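Local coordinates for protein Steely1 (Dictyostelium discoideum, PDB 2H84) that produces acylpyrones in vitro, as the C-terminal type III polyketide synthase domain of a hybrid type I/III polyketide synthase, at residues P24-Q30 with I60-V66; L33-S38 with V51-E56; F272-L277 with S354-A358. All blocks are in the same frame, centred on the assembly; numbering follows the deposited sequence.

In the fold
Contacts 1 and 2 touch, while contact 3 is about 30 Å from contact 1 and 34 Å from contact 2, centre to centre. Contact 1 pairs the short strands 28-29 and 62-63. Contact 2 pairs helices 30-40 and 45-56, which lie between those strands in the chain. Contact 1 is partly buried and mixed: strand hydrogen bonds and a water beside apolar packing. Contact 2 is buried, with a phenylalanine inside and a salt bridge on its more exposed side. Contact 3 is buried and apolar: aliphatic side chains and one phenylalanine. It joins helix 261-280 to strand 353-360 of the main sheet, in the C-terminal half of the synthase.

Contact 1 (P24-Q30 with I60-V66); sequences PGEPISQ and IKTRHLV
The imidazole of H64 has P27 over one face, with P27 CA 3.8 Å from the ring centroid in a CH-pi contact set toward the rim. P24 O lies at the ring edge, near its plane, and so does G25 O. H64 ND1 makes weak hydrogen bonds to both, at 3.5 Å to P24 O and 3.3 Å to G25 O. The first torsion of H64, chi1 -66°, sets CG beside its own backbone N and brings the ring to the loop 24-27.

The other flat group is the guanidinium of R63. The side-chain amide of Q30 lies beside it, with the two planes 87° apart. R63 NH1 is bonded to F206 O and NH2 to S203 O, two hydrogen bonds that hold the guanidinium.

I28 and R63 form an antiparallel hydrogen-bonded pair. I28 N donates to R63 O at 2.8 Å, and R63 N returns a bond to I28 O at 3.1 Å. The next pair, S29 with T62, is non-hydrogen-bonded. Beyond it Q30 N reaches K61 O at 2.9 Å. At the other end a water donates to P24 O and to E26 O, and bridges the turn to L65 N by a weak bond. P24 CB packs on V66 CG2, 3.8 Å away, and I28 CD1 packs on L65 CB at 4.0 Å.

Outside the two segments, Y329 meets the H64 ring and T62 OG1 is hydrogen-bonded to A328 O. I28 and R63 point to one face of the ribbon, where L33 lies. S29 holds the N-cap position of helix 30-40. The contact is a short two-stranded antiparallel ribbon. It brings together the start of helix 30-40 and the chain just after helix 45-56, in the N-terminal half of this thiolase-fold synthase.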
ATOM      1  N   PRO A  24       4.611  17.443  14.077  1.00 14.41           N
ATOM      2  CA  PRO A  24       3.641  17.883  15.072  1.00 14.87           C
ATOM      3  C   PRO A  24       4.283  18.672  16.202  1.00 15.69           C
ATOM      4  O   PRO A  24       5.268  18.233  16.793  1.00 15.38           O
ATOM      5  CB  PRO A  24       3.032  16.578  15.551  1.00 14.49           C
ATOM      6  CG  PRO A  24       4.142  15.633  15.421  1.00 15.02           C
ATOM      7  CD  PRO A  24       4.800  15.989  14.129  1.00 14.33           C
ATOM      8  N   GLY A  25       3.720  19.849  16.475  1.00 16.95           N
ATOM      9  CA  GLY A  25       4.193  20.704  17.549  1.00 17.23           C
ATOM     10  C   GLY A  25       5.652  21.110  17.544  1.00 18.70           C
ATOM     11  O   GLY A  25       6.310  21.139  16.496  1.00 18.06           O
ATOM     12  N   GLU A  26       6.147  21.433  18.738  1.00 19.55           N
ATOM     13  CA  GLU A  26       7.531  21.853  18.946  1.00 20.89           C
ATOM     14  C   GLU A  26       8.437  20.685  19.341  1.00 20.69           C
ATOM     15  O   GLU A  26       7.964  19.613  19.712  1.00 20.70           O
ATOM     16  CB  GLU A  26       7.592  22.921  20.039  1.00 22.71           C
ATOM     17  CG  GLU A  26       6.903  24.220  19.696  1.00 26.10           C
ATOM     18  CD  GLU A  26       7.606  24.953  18.584  1.00 28.82           C
ATOM     19  OE1 GLU A  26       7.528  24.498  17.423  1.00 30.38           O
ATOM     20  OE2 GLU A  26       8.251  25.981  18.869  1.00 30.49           O
ATOM     21  N   PRO A  27       9.759  20.881  19.263  1.00 20.75           N
ATOM     22  CA  PRO A  27      10.693  19.814  19.624  1.00 20.34           C
ATOM     23  C   PRO A  27      10.586  19.518  21.105  1.00 20.80           C
ATOM     24  O   PRO A  27      10.772  20.414  21.929  1.00 21.51           O
ATOM     25  CB  PRO A  27      12.054  20.405  19.268  1.00 19.77           C
ATOM     26  CG  PRO A  27      11.738  21.354  18.167  1.00 19.80           C
ATOM     27  CD  PRO A  27      10.476  22.016  18.660  1.00 20.29           C
ATOM     28  N   ILE A  28      10.279  18.271  21.445  1.00 20.92           N
ATOM     29  CA  ILE A  28      10.176  17.877  22.846  1.00 20.82           C
ATOM     30  C   ILE A  28      11.547  17.368  23.296  1.00 20.75           C
ATOM     31  O   ILE A  28      12.194  16.590  22.590  1.00 20.66           O
ATOM     32  CB  ILE A  28       9.114  16.765  23.045  1.00 21.00           C
ATOM     33  CG1 ILE A  28       7.749  17.254  22.543  1.00 21.34           C
ATOM     34  CG2 ILE A  28       9.042  16.377  24.519  1.00 18.80           C
ATOM     35  CD1 ILE A  28       6.637  16.228  22.635  1.00 20.60           C
ATOM     36  N   SER A  29      11.987  17.828  24.464  1.00 20.40           N
ATOM     37  CA  SER A  29      13.278  17.433  25.020  1.00 20.02           C
ATOM     38  C   SER A  29      13.336  15.943  25.295  1.00 21.27           C
ATOM     39  O   SER A  29      12.406  15.385  25.875  1.00 20.29           O
ATOM     40  CB  SER A  29      13.529  18.183  26.320  1.00 19.91           C
ATOM     41  OG  SER A  29      14.737  17.748  26.901  1.00 18.77           O
ATOM     42  N   GLN A  30      14.423  15.296  24.879  1.00 23.34           N
ATOM     43  CA  GLN A  30      14.582  13.862  25.105  1.00 23.81           C
ATOM     44  C   GLN A  30      14.787  13.614  26.585  1.00 23.26           C
ATOM     45  O   GLN A  30      14.443  12.550  27.094  1.00 22.96           O
ATOM     46  CB  GLN A  30      15.777  13.317  24.323  1.00 24.91           C
ATOM     47  CG  GLN A  30      15.385  12.381  23.181  1.00 28.83           C
ATOM     48  CD  GLN A  30      14.881  11.026  23.661  1.00 30.56           C
ATOM     49  OE1 GLN A  30      15.647  10.067  23.772  1.00 33.04           O
ATOM     50  NE2 GLN A  30      13.590  10.944  23.955  1.00 31.56           N
ATOM     51  N   ILE A  60      19.596  10.745  21.341  1.00 28.78           N
ATOM     52  CA  ILE A  60      18.606  11.585  20.685  1.00 27.27           C
ATOM     53  C   ILE A  60      18.401  12.807  21.563  1.00 27.81           C
ATOM     54  O   ILE A  60      18.254  12.684  22.778  1.00 28.19           O
ATOM     55  CB  ILE A  60      17.273  10.849  20.504  1.00 26.34           C
ATOM     56  CG1 ILE A  60      17.462   9.696  19.518  1.00 25.06           C
ATOM     57  CG2 ILE A  60      16.206  11.815  20.019  1.00 25.68           C
ATOM     58  CD1 ILE A  60      16.214   8.901  19.242  1.00 24.52           C
ATOM     59  N   LYS A  61      18.400  13.985  20.949  1.00 28.28           N
ATOM     60  CA  LYS A  61      18.241  15.228  21.691  1.00 28.77           C
ATOM     61  C   LYS A  61      16.795  15.674  21.783  1.00 27.87           C
ATOM     62  O   LYS A  61      16.345  16.100  22.842  1.00 27.62           O
ATOM     63  CB  LYS A  61      19.084  16.326  21.046  1.00 31.86           C
ATOM     64  CG  LYS A  61      19.583  17.367  22.029  1.00 36.70           C
ATOM     65  CD  LYS A  61      20.806  18.095  21.486  1.00 38.86           C
ATOM     66  CE  LYS A  61      21.480  18.876  22.597  1.00 39.99           C
ATOM     67  NZ  LYS A  61      22.569  19.745  22.118  1.00 41.27           N
ATOM     68  N   THR A  62      16.071  15.574  20.670  1.00 27.22           N
ATOM     69  CA  THR A  62      14.661  15.962  20.616  1.00 24.75           C
ATOM     70  C   THR A  62      13.838  15.090  19.671  1.00 23.22           C
ATOM     71  O   THR A  62      14.373  14.418  18.786  1.00 22.95           O
ATOM     72  CB  THR A  62      14.480  17.428  20.144  1.00 24.72           C
ATOM     73  OG1 THR A  62      15.198  17.627  18.918  1.00 24.92           O
ATOM     74  CG2 THR A  62      14.976  18.400  21.187  1.00 24.31           C
ATOM     75  N   ARG A  63      12.523  15.123  19.878  1.00 21.05           N
ATOM     76  CA  ARG A  63      11.563  14.386  19.069  1.00 18.28           C
ATOM     77  C   ARG A  63      10.256  15.168  19.040  1.00 18.05           C
ATOM     78  O   ARG A  63       9.946  15.910  19.976  1.00 17.35           O
ATOM     79  CB  ARG A  63      11.295  12.996  19.657  1.00 15.65           C
ATOM     80  CG  ARG A  63      12.325  11.944  19.304  1.00 14.52           C
ATOM     81  CD  ARG A  63      11.879  10.578  19.785  1.00 14.75           C
ATOM     82  NE  ARG A  63      11.854  10.488  21.244  1.00 17.75           N
ATOM     83  CZ  ARG A  63      11.128   9.608  21.928  1.00 16.67           C
ATOM     84  NH1 ARG A  63      10.357   8.737  21.292  1.00 17.39           N
ATOM     85  NH2 ARG A  63      11.173   9.591  23.248  1.00 15.61           N
ATOM     86  N   HIS A  64       9.502  15.016  17.953  1.00 17.92           N
ATOM     87  CA  HIS A  64       8.205  15.672  17.814  1.00 17.16           C
ATOM     88  C   HIS A  64       7.157  14.572  17.976  1.00 16.32           C
ATOM     89  O   HIS A  64       7.217  13.538  17.307  1.00 17.03           O
ATOM     90  CB  HIS A  64       8.101  16.342  16.448  1.00 16.83           C
ATOM     91  CG  HIS A  64       9.050  17.484  16.276  1.00 17.15           C
ATOM     92  ND1 HIS A  64       8.680  18.797  16.481  1.00 16.94           N
ATOM     93  CD2 HIS A  64      10.366  17.509  15.961  1.00 16.02           C
ATOM     94  CE1 HIS A  64       9.728  19.580  16.300  1.00 15.02           C
ATOM     95  NE2 HIS A  64      10.764  18.824  15.986  1.00 15.17           N
ATOM     96  N   LEU A  65       6.203  14.786  18.869  1.00 14.90           N
ATOM     97  CA  LEU A  65       5.206  13.759  19.127  1.00 14.57           C
ATOM     98  C   LEU A  65       3.780  14.269  19.181  1.00 15.68           C
ATOM     99  O   LEU A  65       3.502  15.259  19.847  1.00 17.39           O
ATOM    100  CB  LEU A  65       5.523  13.070  20.456  1.00 11.20           C
ATOM    101  CG  LEU A  65       6.964  12.649  20.730  1.00  7.61           C
ATOM    102  CD1 LEU A  65       7.091  12.264  22.181  1.00  7.04           C
ATOM    103  CD2 LEU A  65       7.357  11.509  19.833  1.00  6.21           C
ATOM    104  N   VAL A  66       2.878  13.577  18.488  1.00 15.38           N
ATOM    105  CA  VAL A  66       1.475  13.946  18.497  1.00 14.53           C
ATOM    106  C   VAL A  66       1.028  13.731  19.939  1.00 14.99           C
ATOM    107  O   VAL A  66       0.168  14.451  20.440  1.00 16.85           O
ATOM    108  CB  VAL A  66       0.654  13.052  17.536  1.00 15.36           C
ATOM    109  CG1 VAL A  66      -0.839  13.269  17.744  1.00 15.22           C
ATOM    110  CG2 VAL A  66       1.019  13.373  16.103  1.00 13.95           C
TER
HETATM  111  O   HOH W   1       5.828  17.998  19.809  1.00 21.37           O

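Contact 2 (L33-S38 with V51-E56); sequences LKDSIS and VKRIFE
F55, near the C-terminal end of helix 45-56, meets K34 in an antiparallel helix pair, a helical hairpin made by helices 30-40 and 45-56. The axes of 33-38 and 51-56 come within 9.2 Å and run at 155° to each other.

F55 points at helix 30-40 and packs against L33, K34 and I37. The K34 chain slides past it in the opposite direction, with K34 CG 3.4 Å from F55 CB. I37 CD1 meets the ring at its edge, near the plane, 3.5 Å from F55 CZ. L33 CB lies by F55 CE2 at 4.1 Å. Where helix 45-56 enters the contact, V51 CG1 fits against S38 CB at 3.8 Å.

The more exposed side is charged. K34 CG stands anti to the backbone N, chi1 -178°, and the chain then bends twice on its way to E56. There K34 NZ donates to E56 OE2 at 3.3 Å, a salt bridge made on the anti side of the carboxylate and slightly out of its plane. K34 crosses K52 obliquely, with K34 CD 3.8 Å from K52 CG, while the K52 amine leads away from the interface. R53 NH1 makes a long salt bridge to E56 OE1, and R53 NH2 a salt bridge to E49. These links form one network of charges, which would probably stabilise the charged form of E56.

Helix 197-205 closes one flank, with S203 on I37 and M200 on V51, and F41 packs on V51 from the turn between the helices. Strand 62-63 comes up to the hairpin at L33 and F55, and L65 and T70 cover L33 from the loops.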
ATOM      1  N   LEU A  33      11.360  13.746  28.341  1.00 21.53           N
ATOM      2  CA  LEU A  33      10.639  12.529  27.969  1.00 22.06           C
ATOM      3  C   LEU A  33      11.279  11.395  28.771  1.00 22.00           C
ATOM      4  O   LEU A  33      10.598  10.497  29.256  1.00 20.95           O
ATOM      5  CB  LEU A  33      10.773  12.231  26.468  1.00 22.38           C
ATOM      6  CG  LEU A  33       9.973  13.059  25.454  1.00 22.67           C
ATOM      7  CD1 LEU A  33      10.394  12.647  24.040  1.00 23.19           C
ATOM      8  CD2 LEU A  33       8.472  12.851  25.643  1.00 20.47           C
ATOM      9  N   LYS A  34      12.597  11.448  28.912  1.00 22.17           N
ATOM     10  CA  LYS A  34      13.293  10.443  29.685  1.00 21.94           C
ATOM     11  C   LYS A  34      12.657  10.444  31.064  1.00 22.13           C
ATOM     12  O   LYS A  34      12.062   9.458  31.474  1.00 23.50           O
ATOM     13  CB  LYS A  34      14.770  10.785  29.816  1.00 22.11           C
ATOM     14  CG  LYS A  34      15.560   9.744  30.581  1.00 24.24           C
ATOM     15  CD  LYS A  34      16.528  10.378  31.577  1.00 27.22           C
ATOM     16  CE  LYS A  34      17.592  11.238  30.908  1.00 27.88           C
ATOM     17  NZ  LYS A  34      18.653  11.634  31.880  1.00 29.39           N
ATOM     18  N   ASP A  35      12.764  11.561  31.773  1.00 22.03           N
ATOM     19  CA  ASP A  35      12.184  11.650  33.104  1.00 22.71           C
ATOM     20  C   ASP A  35      10.771  11.107  33.098  1.00 22.68           C
ATOM     21  O   ASP A  35      10.486  10.077  33.699  1.00 22.84           O
ATOM     22  CB  ASP A  35      12.127  13.100  33.603  1.00 22.81           C
ATOM     23  CG  ASP A  35      13.476  13.785  33.602  1.00 24.18           C
ATOM     24  OD1 ASP A  35      14.496  13.123  33.901  1.00 24.86           O
ATOM     25  OD2 ASP A  35      13.508  15.001  33.315  1.00 24.28           O
ATOM     26  N   SER A  36       9.893  11.819  32.402  1.00 23.72           N
ATOM     27  CA  SER A  36       8.477  11.466  32.314  1.00 23.90           C
ATOM     28  C   SER A  36       8.149  10.016  32.052  1.00 23.11           C
ATOM     29  O   SER A  36       7.677   9.313  32.946  1.00 23.81           O
ATOM     30  CB  SER A  36       7.778  12.328  31.261  1.00 24.65           C
ATOM     31  OG  SER A  36       7.582  13.649  31.743  1.00 25.98           O
ATOM     32  N   ILE A  37       8.390   9.552  30.836  1.00 22.99           N
ATOM     33  CA  ILE A  37       8.042   8.176  30.557  1.00 24.23           C
ATOM     34  C   ILE A  37       8.776   7.120  31.382  1.00 23.71           C
ATOM     35  O   ILE A  37       8.183   6.100  31.725  1.00 23.19           O
ATOM     36  CB  ILE A  37       8.097   7.842  29.041  1.00 25.69           C
ATOM     37  CG1 ILE A  37       9.109   6.800  28.734  1.00 25.14           C
ATOM     38  CG2 ILE A  37       8.544   8.922  28.270  1.00 26.00           C
ATOM     39  CD1 ILE A  37       8.807   6.207  27.421  1.00 28.55           C
ATOM     40  N   SER A  38      10.027   7.371  31.753  1.00 23.90           N
ATOM     41  CA  SER A  38      10.762   6.400  32.560  1.00 24.03           C
ATOM     42  C   SER A  38      10.119   6.187  33.930  1.00 24.57           C
ATOM     43  O   SER A  38       9.882   5.050  34.334  1.00 25.40           O
ATOM     44  CB  SER A  38      12.220   6.833  32.751  1.00 23.66           C
ATOM     45  OG  SER A  38      12.337   7.919  33.654  1.00 22.77           O
ATOM     46  N   VAL A  51      14.855   1.976  31.939  1.00 28.72           N
ATOM     47  CA  VAL A  51      14.296   2.812  30.889  1.00 25.88           C
ATOM     48  C   VAL A  51      15.155   4.064  30.835  1.00 25.73           C
ATOM     49  O   VAL A  51      15.671   4.433  29.785  1.00 26.50           O
ATOM     50  CB  VAL A  51      12.839   3.212  31.197  1.00 25.05           C
ATOM     51  CG1 VAL A  51      12.292   4.077  30.084  1.00 24.82           C
ATOM     52  CG2 VAL A  51      11.982   1.979  31.350  1.00 24.37           C
ATOM     53  N   LYS A  52      15.312   4.707  31.985  1.00 26.19           N
ATOM     54  CA  LYS A  52      16.109   5.916  32.105  1.00 26.77           C
ATOM     55  C   LYS A  52      17.457   5.732  31.415  1.00 26.66           C
ATOM     56  O   LYS A  52      17.956   6.633  30.745  1.00 25.42           O
ATOM     57  CB  LYS A  52      16.320   6.230  33.585  1.00 27.72           C
ATOM     58  CG  LYS A  52      17.200   7.434  33.856  1.00 30.20           C
ATOM     59  CD  LYS A  52      17.450   7.599  35.349  1.00 32.14           C
ATOM     60  CE  LYS A  52      18.366   8.783  35.639  1.00 33.28           C
ATOM     61  NZ  LYS A  52      18.539   8.997  37.105  1.00 33.96           N
ATOM     62  N   ARG A  53      18.037   4.550  31.588  1.00 27.16           N
ATOM     63  CA  ARG A  53      19.330   4.222  30.996  1.00 27.51           C
ATOM     64  C   ARG A  53      19.257   4.270  29.470  1.00 26.09           C
ATOM     65  O   ARG A  53      20.023   4.985  28.813  1.00 23.96           O
ATOM     66  CB  ARG A  53      19.761   2.825  31.461  1.00 29.55           C
ATOM     67  CG  ARG A  53      21.148   2.765  32.064  1.00 33.05           C
ATOM     68  CD  ARG A  53      21.286   3.781  33.157  1.00 37.35           C
ATOM     69  NE  ARG A  53      20.802   3.316  34.446  1.00 40.82           N
ATOM     70  CZ  ARG A  53      20.440   4.139  35.430  1.00 43.34           C
ATOM     71  NH1 ARG A  53      20.480   5.436  35.293  1.00 43.63           N
ATOM     72  NH2 ARG A  53      20.070   3.692  36.592  1.00 43.68           N
ATOM     73  N   ILE A  54      18.322   3.498  28.922  1.00 25.50           N
ATOM     74  CA  ILE A  54      18.094   3.419  27.482  1.00 23.99           C
ATOM     75  C   ILE A  54      17.965   4.798  26.844  1.00 24.32           C
ATOM     76  O   ILE A  54      18.540   5.044  25.789  1.00 25.47           O
ATOM     77  CB  ILE A  54      16.827   2.589  27.186  1.00 21.74           C
ATOM     78  CG1 ILE A  54      17.130   1.109  27.389  1.00 20.89           C
ATOM     79  CG2 ILE A  54      16.328   2.857  25.782  1.00 20.81           C
ATOM     80  CD1 ILE A  54      15.913   0.226  27.306  1.00 21.78           C
ATOM     81  N   PHE A  55      17.209   5.690  27.475  1.00 23.63           N
ATOM     82  CA  PHE A  55      17.052   7.037  26.944  1.00 23.83           C
ATOM     83  C   PHE A  55      18.401   7.720  26.864  1.00 24.06           C
ATOM     84  O   PHE A  55      18.798   8.215  25.811  1.00 23.93           O
ATOM     85  CB  PHE A  55      16.110   7.864  27.821  1.00 22.77           C
ATOM     86  CG  PHE A  55      14.661   7.691  27.476  1.00 21.37           C
ATOM     87  CD1 PHE A  55      14.024   6.481  27.700  1.00 20.36           C
ATOM     88  CD2 PHE A  55      13.956   8.714  26.848  1.00 20.55           C
ATOM     89  CE1 PHE A  55      12.699   6.299  27.317  1.00 20.11           C
ATOM     90  CE2 PHE A  55      12.630   8.541  26.461  1.00 18.74           C
ATOM     91  CZ  PHE A  55      12.005   7.331  26.686  1.00 18.62           C
ATOM     92  N   GLU A  56      19.104   7.740  27.990  1.00 25.41           N
ATOM     93  CA  GLU A  56      20.419   8.353  28.058  1.00 26.29           C
ATOM     94  C   GLU A  56      21.303   7.858  26.918  1.00 26.50           C
ATOM     95  O   GLU A  56      21.829   8.661  26.146  1.00 26.38           O
ATOM     96  CB  GLU A  56      21.065   8.042  29.409  1.00 26.36           C
ATOM     97  CG  GLU A  56      20.649   8.990  30.527  1.00 25.40           C
ATOM     98  CD  GLU A  56      20.651   8.326  31.899  1.00 26.66           C
ATOM     99  OE1 GLU A  56      21.489   7.421  32.140  1.00 26.61           O
ATOM    100  OE2 GLU A  56      19.816   8.717  32.746  1.00 24.68           O
TER

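Contact 3 (F272-L277 with S354-A358); sequences FVDTLL and SISLA
I355 and L357 are the two strand residues that meet 272-277. I355 touches three residues of the helix. Its CD1 lies 3.9 Å from V273 CG1 and 4.4 Å from L277 CD2, and its CG2 lies 4.0 Å from L276 CD2. Its first torsion, chi1 -64°, sets CG2 anti to the backbone N and spreads the two branches to these different partners. L357 CD2 comes to the edge of the F272 ring, in its plane, 3.9 Å from F272 CE1. L357 CD1 reaches V273 CG2 at 4.3 Å. All of this is apolar packing.

A second shell packs around these groups: on strand 364-372, F365 meets the F272 ring edge-to-face and F369 touches I355, L276 and L277, while I233 of strand 227-236 touches F272 and L276. The L357 side chain is about 11 Å from that of C157, the predicted active-site cysteine.

The axes of 272-277 and 354-358 come within 10.5 Å, at 134° between their directions, as one helix laid on the mixed sheet of the thiolase fold. Strand 353-360 lies between strand 364-372, antiparallel to it, and strand 294-297, parallel to it, and on the helix T275 packs on D146 of the second subunit.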
ATOM      1  N   PHE A 272      25.534  -5.585   0.239  1.00 14.20           N
ATOM      2  CA  PHE A 272      24.410  -4.857  -0.335  1.00 14.18           C
ATOM      3  C   PHE A 272      24.877  -3.568  -1.016  1.00 15.37           C
ATOM      4  O   PHE A 272      24.529  -3.322  -2.172  1.00 14.49           O
ATOM      5  CB  PHE A 272      23.381  -4.538   0.754  1.00 12.87           C
ATOM      6  CG  PHE A 272      22.159  -3.836   0.238  1.00 10.93           C
ATOM      7  CD1 PHE A 272      21.970  -2.484   0.475  1.00  9.72           C
ATOM      8  CD2 PHE A 272      21.184  -4.539  -0.466  1.00 10.29           C
ATOM      9  CE1 PHE A 272      20.838  -1.835   0.003  1.00 10.13           C
ATOM     10  CE2 PHE A 272      20.049  -3.899  -0.944  1.00  8.49           C
ATOM     11  CZ  PHE A 272      19.870  -2.549  -0.700  1.00  9.64           C
ATOM     12  N   VAL A 273      25.665  -2.758  -0.306  1.00 16.65           N
ATOM     13  CA  VAL A 273      26.179  -1.509  -0.861  1.00 18.38           C
ATOM     14  C   VAL A 273      27.022  -1.796  -2.091  1.00 19.73           C
ATOM     15  O   VAL A 273      27.191  -0.930  -2.948  1.00 21.13           O
ATOM     16  CB  VAL A 273      27.066  -0.754   0.136  1.00 19.03           C
ATOM     17  CG1 VAL A 273      27.477   0.570  -0.471  1.00 17.78           C
ATOM     18  CG2 VAL A 273      26.329  -0.540   1.450  1.00 19.65           C
ATOM     19  N   ASP A 274      27.558  -3.012  -2.167  1.00 20.15           N
ATOM     20  CA  ASP A 274      28.363  -3.418  -3.308  1.00 20.79           C
ATOM     21  C   ASP A 274      27.469  -3.661  -4.509  1.00 20.52           C
ATOM     22  O   ASP A 274      27.807  -3.271  -5.624  1.00 19.65           O
ATOM     23  CB  ASP A 274      29.163  -4.687  -3.003  1.00 22.27           C
ATOM     24  CG  ASP A 274      30.465  -4.395  -2.286  1.00 23.82           C
ATOM     25  OD1 ASP A 274      30.838  -3.207  -2.190  1.00 25.62           O
ATOM     26  OD2 ASP A 274      31.123  -5.346  -1.828  1.00 23.63           O
ATOM     27  N   THR A 275      26.325  -4.295  -4.287  1.00 20.75           N
ATOM     28  CA  THR A 275      25.411  -4.556  -5.385  1.00 21.27           C
ATOM     29  C   THR A 275      24.888  -3.245  -5.950  1.00 20.92           C
ATOM     30  O   THR A 275      24.673  -3.135  -7.152  1.00 21.46           O
ATOM     31  CB  THR A 275      24.232  -5.419  -4.939  1.00 22.01           C
ATOM     32  OG1 THR A 275      24.719  -6.678  -4.463  1.00 25.18           O
ATOM     33  CG2 THR A 275      23.280  -5.655  -6.095  1.00 21.18           C
ATOM     34  N   LEU A 276      24.688  -2.254  -5.084  1.00 20.74           N
ATOM     35  CA  LEU A 276      24.205  -0.939  -5.507  1.00 21.63           C
ATOM     36  C   LEU A 276      25.268  -0.195  -6.321  1.00 24.70           C
ATOM     37  O   LEU A 276      24.961   0.422  -7.351  1.00 24.31           O
ATOM     38  CB  LEU A 276      23.829  -0.086  -4.293  1.00 18.94           C
ATOM     39  CG  LEU A 276      23.394   1.351  -4.611  1.00 17.87           C
ATOM     40  CD1 LEU A 276      22.108   1.324  -5.406  1.00 19.67           C
ATOM     41  CD2 LEU A 276      23.189   2.139  -3.330  1.00 16.73           C
ATOM     42  N   LEU A 277      26.516  -0.255  -5.854  1.00 28.23           N
ATOM     43  CA  LEU A 277      27.628   0.412  -6.535  1.00 31.43           C
ATOM     44  C   LEU A 277      27.905  -0.095  -7.946  1.00 32.09           C
ATOM     45  O   LEU A 277      28.284   0.684  -8.819  1.00 31.53           O
ATOM     46  CB  LEU A 277      28.917   0.304  -5.717  1.00 33.82           C
ATOM     47  CG  LEU A 277      29.140   1.360  -4.635  1.00 35.93           C
ATOM     48  CD1 LEU A 277      30.521   1.568  -4.434  1.00 38.37           C
ATOM     49  CD2 LEU A 277      28.736   2.638  -5.048  1.00 36.83           C
ATOM     50  N   SER A 354      25.782  10.369  -3.472  1.00 21.72           N
ATOM     51  CA  SER A 354      25.220   9.990  -2.168  1.00 19.65           C
ATOM     52  C   SER A 354      24.662   8.581  -2.186  1.00 18.50           C
ATOM     53  O   SER A 354      24.120   8.134  -3.196  1.00 17.63           O
ATOM     54  CB  SER A 354      24.098  10.940  -1.732  1.00 17.97           C
ATOM     55  OG  SER A 354      24.581  12.248  -1.496  1.00 18.82           O
ATOM     56  N   ILE A 355      24.825   7.877  -1.071  1.00 17.74           N
ATOM     57  CA  ILE A 355      24.287   6.533  -0.944  1.00 16.29           C
ATOM     58  C   ILE A 355      23.201   6.617   0.126  1.00 14.15           C
ATOM     59  O   ILE A 355      23.444   7.128   1.229  1.00 13.18           O
ATOM     60  CB  ILE A 355      25.367   5.509  -0.504  1.00 16.91           C
ATOM     61  CG1 ILE A 355      26.448   5.391  -1.589  1.00 17.64           C
ATOM     62  CG2 ILE A 355      24.712   4.138  -0.238  1.00 16.61           C
ATOM     63  CD1 ILE A 355      27.581   4.430  -1.248  1.00 14.65           C
ATOM     64  N   SER A 356      21.996   6.165  -0.211  1.00 11.91           N
ATOM     65  CA  SER A 356      20.915   6.176   0.759  1.00 10.70           C
ATOM     66  C   SER A 356      20.516   4.754   1.116  1.00 11.32           C
ATOM     67  O   SER A 356      20.334   3.893   0.251  1.00 11.27           O
ATOM     68  CB  SER A 356      19.703   6.932   0.240  1.00  8.66           C
ATOM     69  OG  SER A 356      18.788   7.125   1.298  1.00  5.91           O
ATOM     70  N   LEU A 357      20.382   4.510   2.409  1.00 12.56           N
ATOM     71  CA  LEU A 357      20.032   3.184   2.878  1.00 13.97           C
ATOM     72  C   LEU A 357      18.814   3.236   3.799  1.00 14.42           C
ATOM     73  O   LEU A 357      18.545   4.252   4.445  1.00 14.28           O
ATOM     74  CB  LEU A 357      21.230   2.572   3.604  1.00 13.23           C
ATOM     75  CG  LEU A 357      22.481   2.395   2.739  1.00 14.76           C
ATOM     76  CD1 LEU A 357      23.648   1.956   3.615  1.00 16.71           C
ATOM     77  CD2 LEU A 357      22.221   1.362   1.649  1.00 13.97           C
ATOM     78  N   ALA A 358      18.072   2.138   3.830  1.00 13.52           N
ATOM     79  CA  ALA A 358      16.903   2.023   4.669  1.00 12.68           C
ATOM     80  C   ALA A 358      16.646   0.540   4.839  1.00 13.25           C
ATOM     81  O   ALA A 358      16.935  -0.255   3.950  1.00 12.70           O
ATOM     82  CB  ALA A 358      15.707   2.711   4.036  1.00 11.61           C
TER